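Local coordinates for NADH dehydrogenase, putative (Plasmodium falciparum, PDB 5JWC), which probably oxidises NADH through a bound FAD and passes the electrons to ubiquinone, as a type II NADH dehydrogenase of the malaria parasite, at residues K28-I33 / K51-L56; V108-K113 / G331-N336; G364-S369 / K398-P403. All coordinates share one frame; numbering follows the deposited sequence.

Interaction 1: K28-I33 / K51-L56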
ATOM      1  N   LYS A  28      -1.358 -39.227  10.264  1.00 63.47           N
ATOM      2  CA  LYS A  28      -2.549 -38.472  10.648  1.00 55.70           C
ATOM      3  C   LYS A  28      -3.451 -38.189   9.455  1.00 47.43           C
ATOM      4  O   LYS A  28      -2.981 -38.039   8.326  1.00 47.80           O
ATOM      5  CB  LYS A  28      -2.133 -37.183  11.341  1.00 54.24           C
ATOM      6  CG  LYS A  28      -2.216 -37.303  12.849  1.00 56.90           C
ATOM      7  CD  LYS A  28      -1.126 -36.529  13.557  1.00 59.90           C
ATOM      8  CE  LYS A  28      -1.167 -35.055  13.257  1.00 54.61           C
ATOM      9  NZ  LYS A  28      -0.161 -34.371  14.116  1.00 63.30           N
ATOM     10  N   GLU A  29      -4.752 -38.103   9.699  1.00 48.01           N
ATOM     11  CA  GLU A  29      -5.672 -37.828   8.607  1.00 44.98           C
ATOM     12  C   GLU A  29      -5.495 -36.409   8.081  1.00 40.29           C
ATOM     13  O   GLU A  29      -5.297 -35.458   8.841  1.00 40.10           O
ATOM     14  CB  GLU A  29      -7.121 -38.073   9.031  1.00 48.37           C
ATOM     15  CG  GLU A  29      -7.526 -39.547   8.923  1.00 50.61           C
ATOM     16  CD  GLU A  29      -8.887 -39.823   9.518  1.00 55.13           C
ATOM     17  OE1 GLU A  29      -9.300 -39.104  10.458  1.00 58.24           O
ATOM     18  OE2 GLU A  29      -9.566 -40.737   9.016  1.00 64.22           O
ATOM     19  N   LYS A  30      -5.552 -36.304   6.761  1.00 37.31           N
ATOM     20  CA  LYS A  30      -5.301 -35.058   6.071  1.00 43.31           C
ATOM     21  C   LYS A  30      -6.596 -34.279   5.788  1.00 42.20           C
ATOM     22  O   LYS A  30      -7.508 -34.788   5.120  1.00 36.97           O
ATOM     23  CB  LYS A  30      -4.579 -35.323   4.750  1.00 41.82           C
ATOM     24  CG  LYS A  30      -3.518 -34.300   4.432  1.00 53.75           C
ATOM     25  CD  LYS A  30      -2.604 -34.748   3.284  1.00 58.20           C
ATOM     26  CE  LYS A  30      -2.293 -33.540   2.379  1.00 57.47           C
ATOM     27  NZ  LYS A  30      -1.620 -33.885   1.085  1.00 55.45           N
ATOM     28  N   ILE A  31      -6.664 -33.050   6.291  1.00 35.87           N
ATOM     29  CA  ILE A  31      -7.730 -32.127   5.917  1.00 34.68           C
ATOM     30  C   ILE A  31      -7.159 -31.038   5.015  1.00 35.58           C
ATOM     31  O   ILE A  31      -6.235 -30.321   5.407  1.00 31.42           O
ATOM     32  CB  ILE A  31      -8.386 -31.448   7.139  1.00 34.79           C
ATOM     33  CG1 ILE A  31      -8.916 -32.469   8.142  1.00 32.47           C
ATOM     34  CG2 ILE A  31      -9.494 -30.517   6.677  1.00 33.22           C
ATOM     35  CD1 ILE A  31      -9.359 -31.843   9.461  1.00 30.24           C
ATOM     36  N   ILE A  32      -7.696 -30.921   3.808  1.00 31.52           N
ATOM     37  CA  ILE A  32      -7.378 -29.791   2.955  1.00 31.57           C
ATOM     38  C   ILE A  32      -8.513 -28.768   3.037  1.00 34.65           C
ATOM     39  O   ILE A  32      -9.677 -29.112   2.845  1.00 30.77           O
ATOM     40  CB  ILE A  32      -7.165 -30.203   1.486  1.00 31.55           C
ATOM     41  CG1 ILE A  32      -5.897 -31.067   1.331  1.00 35.50           C
ATOM     42  CG2 ILE A  32      -7.076 -28.974   0.604  1.00 28.89           C
ATOM     43  CD1 ILE A  32      -5.531 -31.317  -0.108  1.00 34.85           C
ATOM     44  N   ILE A  33      -8.166 -27.527   3.350  1.00 30.97           N
ATOM     45  CA  ILE A  33      -9.118 -26.416   3.332  1.00 28.72           C
ATOM     46  C   ILE A  33      -8.911 -25.599   2.064  1.00 31.35           C
ATOM     47  O   ILE A  33      -7.793 -25.131   1.800  1.00 29.14           O
ATOM     48  CB  ILE A  33      -8.924 -25.503   4.541  1.00 28.07           C
ATOM     49  CG1 ILE A  33      -8.978 -26.297   5.830  1.00 27.96           C
ATOM     50  CG2 ILE A  33      -9.960 -24.354   4.547  1.00 27.56           C
ATOM     51  CD1 ILE A  33      -8.335 -25.535   6.975  1.00 28.61           C
ATOM     52  N   LYS A  51      -4.691 -33.186  16.255  1.00 41.08           N
ATOM     53  CA  LYS A  51      -5.529 -34.303  15.810  1.00 40.48           C
ATOM     54  C   LYS A  51      -5.453 -34.529  14.312  1.00 42.89           C
ATOM     55  O   LYS A  51      -5.600 -35.656  13.844  1.00 43.72           O
ATOM     56  CB  LYS A  51      -6.988 -34.080  16.231  1.00 40.39           C
ATOM     57  CG  LYS A  51      -7.131 -33.869  17.735  1.00 48.41           C
ATOM     58  CD  LYS A  51      -8.583 -33.903  18.224  1.00 53.46           C
ATOM     59  CE  LYS A  51      -8.636 -33.820  19.752  1.00 53.06           C
ATOM     60  NZ  LYS A  51      -9.978 -33.401  20.279  1.00 53.75           N
ATOM     61  N   TYR A  52      -5.224 -33.464  13.549  1.00 39.08           N
ATOM     62  CA  TYR A  52      -5.236 -33.588  12.106  1.00 31.93           C
ATOM     63  C   TYR A  52      -4.020 -32.948  11.468  1.00 35.41           C
ATOM     64  O   TYR A  52      -3.355 -32.109  12.064  1.00 36.44           O
ATOM     65  CB  TYR A  52      -6.518 -32.971  11.518  1.00 35.56           C
ATOM     66  CG  TYR A  52      -7.822 -33.625  11.987  1.00 34.09           C
ATOM     67  CD1 TYR A  52      -8.356 -34.711  11.306  1.00 39.64           C
ATOM     68  CD2 TYR A  52      -8.508 -33.150  13.098  1.00 35.37           C
ATOM     69  CE1 TYR A  52      -9.554 -35.313  11.721  1.00 41.22           C
ATOM     70  CE2 TYR A  52      -9.701 -33.746  13.519  1.00 36.43           C
ATOM     71  CZ  TYR A  52     -10.211 -34.824  12.827  1.00 35.58           C
ATOM     72  OH  TYR A  52     -11.390 -35.408  13.234  1.00 37.96           O
ATOM     73  N   ASP A  53      -3.735 -33.372  10.247  1.00 42.23           N
ATOM     74  CA  ASP A  53      -2.744 -32.720   9.409  1.00 41.29           C
ATOM     75  C   ASP A  53      -3.456 -31.794   8.435  1.00 40.80           C
ATOM     76  O   ASP A  53      -4.065 -32.244   7.460  1.00 37.01           O
ATOM     77  CB  ASP A  53      -1.898 -33.736   8.653  1.00 47.95           C
ATOM     78  CG  ASP A  53      -0.856 -33.075   7.773  1.00 56.99           C
ATOM     79  OD1 ASP A  53      -0.043 -32.281   8.305  1.00 61.10           O
ATOM     80  OD2 ASP A  53      -0.861 -33.342   6.550  1.00 59.94           O
ATOM     81  N   VAL A  54      -3.383 -30.498   8.716  1.00 40.96           N
ATOM     82  CA  VAL A  54      -4.207 -29.511   8.024  1.00 34.77           C
ATOM     83  C   VAL A  54      -3.403 -28.677   7.047  1.00 37.25           C
ATOM     84  O   VAL A  54      -2.395 -28.063   7.426  1.00 33.57           O
ATOM     85  CB  VAL A  54      -4.882 -28.568   9.025  1.00 36.43           C
ATOM     86  CG1 VAL A  54      -5.753 -27.526   8.294  1.00 33.27           C
ATOM     87  CG2 VAL A  54      -5.686 -29.364  10.062  1.00 31.86           C
ATOM     88  N   THR A  55      -3.864 -28.641   5.798  1.00 31.45           N
ATOM     89  CA  THR A  55      -3.279 -27.737   4.824  1.00 35.03           C
ATOM     90  C   THR A  55      -4.347 -26.811   4.254  1.00 33.59           C
ATOM     91  O   THR A  55      -5.385 -27.272   3.773  1.00 32.65           O
ATOM     92  CB  THR A  55      -2.583 -28.510   3.664  1.00 36.77           C
ATOM     93  OG1 THR A  55      -1.619 -29.420   4.210  1.00 41.33           O
ATOM     94  CG2 THR A  55      -1.874 -27.556   2.735  1.00 37.21           C
ATOM     95  N   LEU A  56      -4.100 -25.506   4.321  1.00 29.40           N
ATOM     96  CA  LEU A  56      -4.984 -24.563   3.678  1.00 27.71           C
ATOM     97  C   LEU A  56      -4.409 -24.172   2.334  1.00 30.57           C
ATOM     98  O   LEU A  56      -3.217 -23.842   2.200  1.00 31.85           O
ATOM     99  CB  LEU A  56      -5.223 -23.330   4.560  1.00 31.29           C
ATOM    100  CG  LEU A  56      -6.362 -22.399   4.114  1.00 28.89           C
ATOM    101  CD1 LEU A  56      -6.973 -21.716   5.374  1.00 28.62           C
ATOM    102  CD2 LEU A  56      -5.893 -21.346   3.117  1.00 24.92           C
TER
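Ile-31 sets its terminal methyl over one face of the Tyr-52 ring: CD1 stands 3.8 Å from the ring centroid, a CH-pi contact displaced toward the CG–CD1 side, where CD1 of Ile-31 comes within 3.5 Å of CG of Tyr-52. With CG1 anti to its own carbonyl carbon (chi1 -56°), Ile-31 extends CD1 out from the strand, to the ring. Glu-29 runs beside the same tyrosine, its carboxylate nearly coplanar with the ring (8° between planes). Further along this face, CD1 of Ile-33 meets CG1 of Val-54 at 3.5 Å, and CB of Ile-33 lies 4.0 Å from CG of Leu-56. On the other face Lys-30 and Asp-53 extend side by side, CG of Lys-30 being 3.5 Å from OD2 of Asp-53, but the ammonium makes no contact with the carboxylate and bonds to the carbonyl of Phe-128.

Between these two faces, four backbone bonds hold the strands in parallel register, from Asp-53 N to Glu-29 O (3.0 Å) through to Ile-33 N to Thr-55 O (2.8 Å, 167° at the hydrogen). This is the opening beta-alpha-beta unit of the FAD-binding Rossmann fold: strand 30-34 leads through a glycine-rich turn into helix 38-46 and then to strand 53-57. Phe-43 of that helix touches Ile-33, and Leu-44 touches Val-54 and Leu-56. The Tyr-52 hydroxyl is fastened to the carbonyl of Phe-438, and Glu-29 OE2 to His-443.

Interaction 2: V108-K113 / G331-N336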
ATOM      1  N   VAL A 108     -11.695 -31.113  -8.537  1.00 39.39           N
ATOM      2  CA  VAL A 108     -11.789 -32.074  -7.458  1.00 38.84           C
ATOM      3  C   VAL A 108     -12.109 -33.452  -8.047  1.00 42.02           C
ATOM      4  O   VAL A 108     -12.916 -33.560  -8.961  1.00 46.01           O
ATOM      5  CB  VAL A 108     -12.864 -31.667  -6.435  1.00 41.83           C
ATOM      6  CG1 VAL A 108     -12.875 -32.644  -5.275  1.00 35.93           C
ATOM      7  CG2 VAL A 108     -12.608 -30.223  -5.942  1.00 41.65           C
ATOM      8  N   PHE A 109     -11.452 -34.490  -7.545  1.00 44.69           N
ATOM      9  CA  PHE A 109     -11.714 -35.865  -7.987  1.00 50.16           C
ATOM     10  C   PHE A 109     -12.155 -36.663  -6.792  1.00 42.50           C
ATOM     11  O   PHE A 109     -11.336 -37.265  -6.110  1.00 48.74           O
ATOM     12  CB  PHE A 109     -10.470 -36.481  -8.642  1.00 45.25           C
ATOM     13  CG  PHE A 109     -10.086 -35.808  -9.922  1.00 51.30           C
ATOM     14  CD1 PHE A 109     -10.547 -36.285 -11.138  1.00 49.72           C
ATOM     15  CD2 PHE A 109      -9.308 -34.658  -9.907  1.00 47.39           C
ATOM     16  CE1 PHE A 109     -10.217 -35.639 -12.316  1.00 52.04           C
ATOM     17  CE2 PHE A 109      -8.976 -34.014 -11.076  1.00 48.43           C
ATOM     18  CZ  PHE A 109      -9.432 -34.500 -12.285  1.00 52.79           C
ATOM     19  N   TYR A 110     -13.454 -36.649  -6.518  1.00 45.19           N
ATOM     20  CA  TYR A 110     -13.937 -37.175  -5.250  1.00 49.02           C
ATOM     21  C   TYR A 110     -13.793 -38.690  -5.112  1.00 48.61           C
ATOM     22  O   TYR A 110     -13.692 -39.208  -3.992  1.00 45.54           O
ATOM     23  CB  TYR A 110     -15.393 -36.760  -5.022  1.00 49.25           C
ATOM     24  CG  TYR A 110     -16.394 -37.304  -6.014  1.00 48.85           C
ATOM     25  CD1 TYR A 110     -17.080 -38.491  -5.767  1.00 51.78           C
ATOM     26  CD2 TYR A 110     -16.687 -36.605  -7.175  1.00 49.51           C
ATOM     27  CE1 TYR A 110     -18.022 -38.976  -6.674  1.00 54.87           C
ATOM     28  CE2 TYR A 110     -17.619 -37.075  -8.083  1.00 51.44           C
ATOM     29  CZ  TYR A 110     -18.282 -38.258  -7.829  1.00 56.24           C
ATOM     30  OH  TYR A 110     -19.207 -38.716  -8.744  1.00 67.41           O
ATOM     31  N   GLU A 111     -13.782 -39.411  -6.227  1.00 52.06           N
ATOM     32  CA  GLU A 111     -13.649 -40.868  -6.124  1.00 55.72           C
ATOM     33  C   GLU A 111     -12.241 -41.276  -5.707  1.00 53.30           C
ATOM     34  O   GLU A 111     -12.065 -42.175  -4.882  1.00 53.89           O
ATOM     35  CB  GLU A 111     -14.040 -41.549  -7.432  1.00 58.55           C
ATOM     36  CG  GLU A 111     -15.438 -41.172  -7.872  1.00 60.09           C
ATOM     37  CD  GLU A 111     -15.976 -42.022  -9.007  1.00 70.02           C
ATOM     38  OE1 GLU A 111     -15.173 -42.483  -9.847  1.00 75.79           O
ATOM     39  OE2 GLU A 111     -17.210 -42.236  -9.040  1.00 73.34           O
ATOM     40  N   ASP A 112     -11.238 -40.591  -6.245  1.00 50.30           N
ATOM     41  CA  ASP A 112      -9.859 -40.906  -5.897  1.00 49.49           C
ATOM     42  C   ASP A 112      -9.275 -40.038  -4.772  1.00 54.16           C
ATOM     43  O   ASP A 112      -8.100 -40.188  -4.432  1.00 46.70           O
ATOM     44  CB  ASP A 112      -8.994 -40.815  -7.153  1.00 53.34           C
ATOM     45  CG  ASP A 112      -9.392 -41.851  -8.203  1.00 60.13           C
ATOM     46  OD1 ASP A 112      -9.588 -43.029  -7.825  1.00 57.48           O
ATOM     47  OD2 ASP A 112      -9.521 -41.491  -9.396  1.00 62.15           O
ATOM     48  N   LYS A 113     -10.095 -39.147  -4.205  1.00 53.06           N
ATOM     49  CA  LYS A 113      -9.728 -38.355  -3.020  1.00 42.71           C
ATOM     50  C   LYS A 113      -8.461 -37.515  -3.193  1.00 39.91           C
ATOM     51  O   LYS A 113      -7.593 -37.490  -2.326  1.00 45.14           O
ATOM     52  CB  LYS A 113      -9.587 -39.295  -1.823  1.00 41.80           C
ATOM     53  CG  LYS A 113     -10.901 -40.041  -1.550  1.00 51.22           C
ATOM     54  CD  LYS A 113     -10.865 -40.963  -0.342  1.00 51.40           C
ATOM     55  CE  LYS A 113      -9.999 -40.468   0.773  1.00 51.83           C
ATOM     56  NZ  LYS A 113      -9.872 -41.540   1.810  1.00 62.80           N
ATOM     57  N   GLY A 331     -24.094 -36.382  -2.685  1.00 42.44           N
ATOM     58  CA  GLY A 331     -23.719 -37.155  -3.856  1.00 44.57           C
ATOM     59  C   GLY A 331     -22.276 -37.638  -3.815  1.00 47.60           C
ATOM     60  O   GLY A 331     -21.693 -37.964  -4.851  1.00 48.31           O
ATOM     61  N   ILE A 332     -21.697 -37.665  -2.617  1.00 45.24           N
ATOM     62  CA  ILE A 332     -20.336 -38.152  -2.415  1.00 47.86           C
ATOM     63  C   ILE A 332     -20.379 -39.368  -1.501  1.00 48.29           C
ATOM     64  O   ILE A 332     -20.533 -39.228  -0.281  1.00 45.88           O
ATOM     65  CB  ILE A 332     -19.384 -37.086  -1.784  1.00 45.00           C
ATOM     66  CG1 ILE A 332     -19.540 -35.699  -2.437  1.00 38.86           C
ATOM     67  CG2 ILE A 332     -17.938 -37.575  -1.835  1.00 41.79           C
ATOM     68  CD1 ILE A 332     -19.131 -35.620  -3.918  1.00 44.75           C
ATOM     69  N   PRO A 333     -20.225 -40.570  -2.083  1.00 52.22           N
ATOM     70  CA  PRO A 333     -20.374 -41.837  -1.355  1.00 44.14           C
ATOM     71  C   PRO A 333     -19.571 -41.875  -0.059  1.00 51.21           C
ATOM     72  O   PRO A 333     -20.050 -42.401   0.957  1.00 49.54           O
ATOM     73  CB  PRO A 333     -19.845 -42.875  -2.351  1.00 50.31           C
ATOM     74  CG  PRO A 333     -20.086 -42.252  -3.700  1.00 51.78           C
ATOM     75  CD  PRO A 333     -19.849 -40.776  -3.495  1.00 49.59           C
ATOM     76  N   SER A 334     -18.374 -41.291  -0.074  1.00 48.18           N
ATOM     77  CA  SER A 334     -17.507 -41.347   1.105  1.00 48.74           C
ATOM     78  C   SER A 334     -17.804 -40.279   2.164  1.00 46.03           C
ATOM     79  O   SER A 334     -17.216 -40.318   3.250  1.00 45.71           O
ATOM     80  CB  SER A 334     -16.041 -41.222   0.683  1.00 55.16           C
ATOM     81  OG  SER A 334     -15.833 -41.862  -0.560  1.00 64.38           O
ATOM     82  N   ASN A 335     -18.717 -39.350   1.869  1.00 44.58           N
ATOM     83  CA  ASN A 335     -19.074 -38.300   2.826  1.00 44.55           C
ATOM     84  C   ASN A 335     -17.861 -37.602   3.430  1.00 39.06           C
ATOM     85  O   ASN A 335     -17.847 -37.296   4.631  1.00 41.21           O
ATOM     86  CB  ASN A 335     -19.919 -38.859   3.963  1.00 44.67           C
ATOM     87  CG  ASN A 335     -21.274 -39.294   3.513  1.00 49.23           C
ATOM     88  OD1 ASN A 335     -21.837 -38.739   2.573  1.00 54.84           O
ATOM     89  ND2 ASN A 335     -21.814 -40.305   4.176  1.00 56.35           N
ATOM     90  N   ASN A 336     -16.839 -37.377   2.618  1.00 37.92           N
ATOM     91  CA  ASN A 336     -15.603 -36.815   3.132  1.00 42.00           C
ATOM     92  C   ASN A 336     -15.307 -35.443   2.516  1.00 40.48           C
ATOM     93  O   ASN A 336     -14.244 -34.868   2.744  1.00 37.36           O
ATOM     94  CB  ASN A 336     -14.432 -37.782   2.891  1.00 37.06           C
ATOM     95  CG  ASN A 336     -14.180 -38.048   1.423  1.00 39.42           C
ATOM     96  OD1 ASN A 336     -15.015 -37.767   0.572  1.00 43.70           O
ATOM     97  ND2 ASN A 336     -13.004 -38.579   1.113  1.00 50.03           N
TER
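Tyr-110 turns one ring face to Ile-332, and this pair is the close-packed part of the contact. The methyl CD1 of Ile-332 sits 4.1 Å from the ring centroid and only 22° off the ring normal, a CH-pi approach shifted toward the CG end, where CD1 of Ile-332 is 3.8 Å from CG of Tyr-110. The tyrosine reaches it with CG placed between its backbone N and carbonyl carbon (chi1 64°), which swings the ring toward residues 331-333. Pro-333 adds its CD at 4.1 Å from CE1 of Tyr-110, the two side chains running at about a right angle. The far end of the ring is fixed by the hydroxyl, which bonds to the carbonyl of Thr-311.

The second patch is slighter, one side chain from each segment. There the methylenes of Lys-113 pass the Asn-336 amide, CD of Lys-113 being 3.5 Å from ND2 of Asn-336; that nitrogen has a weak bond to the carbonyl of Asp-130. No hydrogen bond joins the two segments, and just 231 Å² is buried. On the more exposed side, Pro-333 and Ser-334 occupy the corners of a type I turn, closed by Asn-335 N to Ile-332 O at 2.8 Å.

Residues 110-113 link strands 99-109 and 114-118, the first hairpin of the beta-meander that interrupts the Rossmann fold in FAD domains of the glutathione reductase type; here it abuts the loop entering strand 337-339.

Interaction 3: G364-S369 / K398-P403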
ATOM      1  N   GLY A 364     -48.127 -38.277  23.271  1.00 80.31           N
ATOM      2  CA  GLY A 364     -49.579 -38.328  23.297  1.00 76.92           C
ATOM      3  C   GLY A 364     -50.033 -38.947  21.982  1.00 82.49           C
ATOM      4  O   GLY A 364     -49.195 -39.460  21.228  1.00 82.24           O
ATOM      5  N   ASN A 365     -51.337 -38.933  21.711  1.00 84.43           N
ATOM      6  CA  ASN A 365     -51.869 -39.540  20.485  1.00 84.02           C
ATOM      7  C   ASN A 365     -52.342 -38.525  19.440  1.00 82.53           C
ATOM      8  O   ASN A 365     -52.714 -38.913  18.327  1.00 77.09           O
ATOM      9  CB  ASN A 365     -53.003 -40.518  20.799  1.00 84.38           C
ATOM     10  CG  ASN A 365     -52.548 -41.691  21.652  1.00 89.42           C
ATOM     11  OD1 ASN A 365     -52.632 -41.661  22.878  1.00 90.96           O
ATOM     12  ND2 ASN A 365     -52.063 -42.741  20.993  1.00 89.09           N
ATOM     13  N   LYS A 366     -52.329 -37.237  19.792  1.00 77.29           N
ATOM     14  CA  LYS A 366     -52.873 -36.208  18.906  1.00 70.57           C
ATOM     15  C   LYS A 366     -51.803 -35.374  18.214  1.00 62.87           C
ATOM     16  O   LYS A 366     -51.095 -34.592  18.853  1.00 60.87           O
ATOM     17  CB  LYS A 366     -53.818 -35.288  19.683  1.00 68.50           C
ATOM     18  CG  LYS A 366     -53.309 -34.865  21.051  1.00 73.30           C
ATOM     19  CD  LYS A 366     -54.395 -34.142  21.837  1.00 74.04           C
ATOM     20  CE  LYS A 366     -55.162 -33.157  20.964  1.00 70.97           C
ATOM     21  NZ  LYS A 366     -56.309 -32.542  21.705  1.00 75.72           N
ATOM     22  N   LEU A 367     -51.702 -35.554  16.898  1.00 55.95           N
ATOM     23  CA  LEU A 367     -50.717 -34.842  16.090  1.00 53.15           C
ATOM     24  C   LEU A 367     -51.127 -33.388  15.881  1.00 52.93           C
ATOM     25  O   LEU A 367     -51.909 -33.078  14.983  1.00 51.16           O
ATOM     26  CB  LEU A 367     -50.528 -35.505  14.723  1.00 49.71           C
ATOM     27  CG  LEU A 367     -50.380 -37.020  14.676  1.00 52.70           C
ATOM     28  CD1 LEU A 367     -50.462 -37.517  13.256  1.00 52.45           C
ATOM     29  CD2 LEU A 367     -49.046 -37.401  15.314  1.00 56.09           C
ATOM     30  N   THR A 368     -50.606 -32.508  16.728  1.00 49.77           N
ATOM     31  CA  THR A 368     -50.874 -31.077  16.638  1.00 46.93           C
ATOM     32  C   THR A 368     -49.550 -30.354  16.418  1.00 51.38           C
ATOM     33  O   THR A 368     -48.489 -30.913  16.699  1.00 49.19           O
ATOM     34  CB  THR A 368     -51.542 -30.540  17.914  1.00 51.42           C
ATOM     35  OG1 THR A 368     -50.614 -30.620  19.002  1.00 53.16           O
ATOM     36  CG2 THR A 368     -52.782 -31.381  18.262  1.00 51.74           C
ATOM     37  N   SER A 369     -49.602 -29.121  15.920  1.00 46.30           N
ATOM     38  CA  SER A 369     -48.389 -28.341  15.732  1.00 47.86           C
ATOM     39  C   SER A 369     -47.766 -28.043  17.093  1.00 51.44           C
ATOM     40  O   SER A 369     -46.550 -27.897  17.204  1.00 49.53           O
ATOM     41  CB  SER A 369     -48.678 -27.057  14.950  1.00 47.17           C
ATOM     42  OG  SER A 369     -49.479 -26.169  15.701  1.00 45.57           O
ATOM     43  N   LYS A 398     -51.718 -25.443  14.134  1.00 47.29           N
ATOM     44  CA  LYS A 398     -52.464 -26.490  13.464  1.00 49.48           C
ATOM     45  C   LYS A 398     -53.126 -27.380  14.507  1.00 46.78           C
ATOM     46  O   LYS A 398     -52.469 -27.836  15.442  1.00 50.07           O
ATOM     47  CB  LYS A 398     -51.527 -27.302  12.566  1.00 50.44           C
ATOM     48  CG  LYS A 398     -52.159 -27.880  11.330  1.00 54.17           C
ATOM     49  CD  LYS A 398     -52.259 -26.852  10.218  1.00 55.23           C
ATOM     50  CE  LYS A 398     -52.788 -27.516   8.950  1.00 57.63           C
ATOM     51  NZ  LYS A 398     -53.309 -26.537   7.952  1.00 61.76           N
ATOM     52  N   GLY A 399     -54.423 -27.630  14.352  1.00 50.56           N
ATOM     53  CA  GLY A 399     -55.133 -28.504  15.272  1.00 46.71           C
ATOM     54  C   GLY A 399     -54.744 -29.952  15.044  1.00 53.39           C
ATOM     55  O   GLY A 399     -53.714 -30.245  14.422  1.00 49.05           O
ATOM     56  N   GLU A 400     -55.574 -30.867  15.530  1.00 51.46           N
ATOM     57  CA  GLU A 400     -55.280 -32.284  15.397  1.00 48.06           C
ATOM     58  C   GLU A 400     -55.312 -32.695  13.928  1.00 44.73           C
ATOM     59  O   GLU A 400     -56.231 -32.355  13.199  1.00 41.45           O
ATOM     60  CB  GLU A 400     -56.270 -33.115  16.215  1.00 53.95           C
ATOM     61  CG  GLU A 400     -56.005 -34.610  16.176  1.00 57.16           C
ATOM     62  CD  GLU A 400     -56.961 -35.403  17.066  1.00 68.09           C
ATOM     63  OE1 GLU A 400     -57.723 -34.779  17.840  1.00 64.77           O
ATOM     64  OE2 GLU A 400     -56.946 -36.652  16.985  1.00 70.38           O
ATOM     65  N   MET A 401     -54.294 -33.425  13.496  1.00 43.05           N
ATOM     66  CA  MET A 401     -54.167 -33.800  12.098  1.00 40.49           C
ATOM     67  C   MET A 401     -54.202 -35.311  11.942  1.00 44.38           C
ATOM     68  O   MET A 401     -53.768 -36.036  12.838  1.00 48.33           O
ATOM     69  CB  MET A 401     -52.858 -33.267  11.512  1.00 43.70           C
ATOM     70  CG  MET A 401     -52.848 -31.803  11.137  1.00 45.22           C
ATOM     71  SD  MET A 401     -51.142 -31.240  10.887  1.00 45.64           S
ATOM     72  CE  MET A 401     -50.628 -31.028  12.592  1.00 36.30           C
ATOM     73  N   THR A 402     -54.699 -35.786  10.804  1.00 41.54           N
ATOM     74  CA  THR A 402     -54.512 -37.180  10.421  1.00 45.85           C
ATOM     75  C   THR A 402     -53.047 -37.359  10.021  1.00 49.72           C
ATOM     76  O   THR A 402     -52.361 -36.371   9.759  1.00 47.09           O
ATOM     77  CB  THR A 402     -55.414 -37.596   9.258  1.00 41.78           C
ATOM     78  OG1 THR A 402     -55.003 -36.903   8.078  1.00 45.17           O
ATOM     79  CG2 THR A 402     -56.874 -37.279   9.566  1.00 45.60           C
ATOM     80  N   PRO A 403     -52.553 -38.610  10.013  1.00 51.04           N
ATOM     81  CA  PRO A 403     -51.177 -38.832   9.559  1.00 46.31           C
ATOM     82  C   PRO A 403     -50.856 -38.206   8.197  1.00 47.13           C
ATOM     83  O   PRO A 403     -49.805 -37.567   8.079  1.00 45.40           O
ATOM     84  CB  PRO A 403     -51.082 -40.360   9.505  1.00 46.56           C
ATOM     85  CG  PRO A 403     -51.929 -40.797  10.659  1.00 48.16           C
ATOM     86  CD  PRO A 403     -53.101 -39.802  10.693  1.00 50.97           C
TER
HETATM   87  O   HOH W   1     -51.462 -27.126  17.904  1.00 49.75           O
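Ser-369 and Lys-398 touch at the bases of their side chains, with CB of Ser-369 3.7 Å from CB of Lys-398, the rest of the lysine leading away. The serine hydroxyl, held between its own backbone N and carbonyl carbon (chi1 67°), faces the lysine backbone and accepts a bond from Lys-398 N, 2.8 Å from OG of Ser-369. In return Ser-369 N donates to Lys-398 O, a long (3.2 Å) but nearly straight bond (172°). A water closes the corner: it donates to Lys-398 O and hydrogen-bonds to Ser-369 OG.

Leu-367 and Met-401 flank a second backbone link, from Met-401 N to Leu-367 O. The methionine bends at its last torsion (chi3 -79°), which brings its methyl CE back to 3.4 Å from O of Leu-367. Leu-367 points its CD1 along the opposite chain, 3.6 Å from O of Met-401 and 4.0 Å from CA of Pro-403. Both side chains rest on Phe-406, and Met-401 reaches Tyr-409. Outward from this pair, Lys-366 and Glu-400 touch through carbon, CB of Lys-366 lying 4.1 Å from CD of Glu-400; their charged ends make no contact.

Thr-368 lays CG2 against the Glu-400 backbone and uses OG1 to cap Ala-371 N. Thr-402 likewise occupies an N-cap, so the arrangement is a pair of N-capped helix starts, those of helices 369-374 and 403-416, whose lead-in loops are tied together within the helical insertion domain of PfNDH2.

Interactions 1 and 2 belong to the same sheet, where strands 53-57 and 99-109 are neighbours; their nearest atoms are about 7 Å apart. Interaction 1 joins two inner strands near FAD and combines regular backbone bonding with mostly buried aliphatic packing. Interaction 2, at a hairpin and a loop of that sheet, has no hydrogen bond between its segments and rests mainly on a methyl over one aromatic face. Interaction 3 stands apart in the helical insertion, its centre about 48 Å from that of interaction 1. Most of its touching residues are exposed, and irregular backbone bonds, a serine hydroxyl and a water replace the strand pairing of interaction 1.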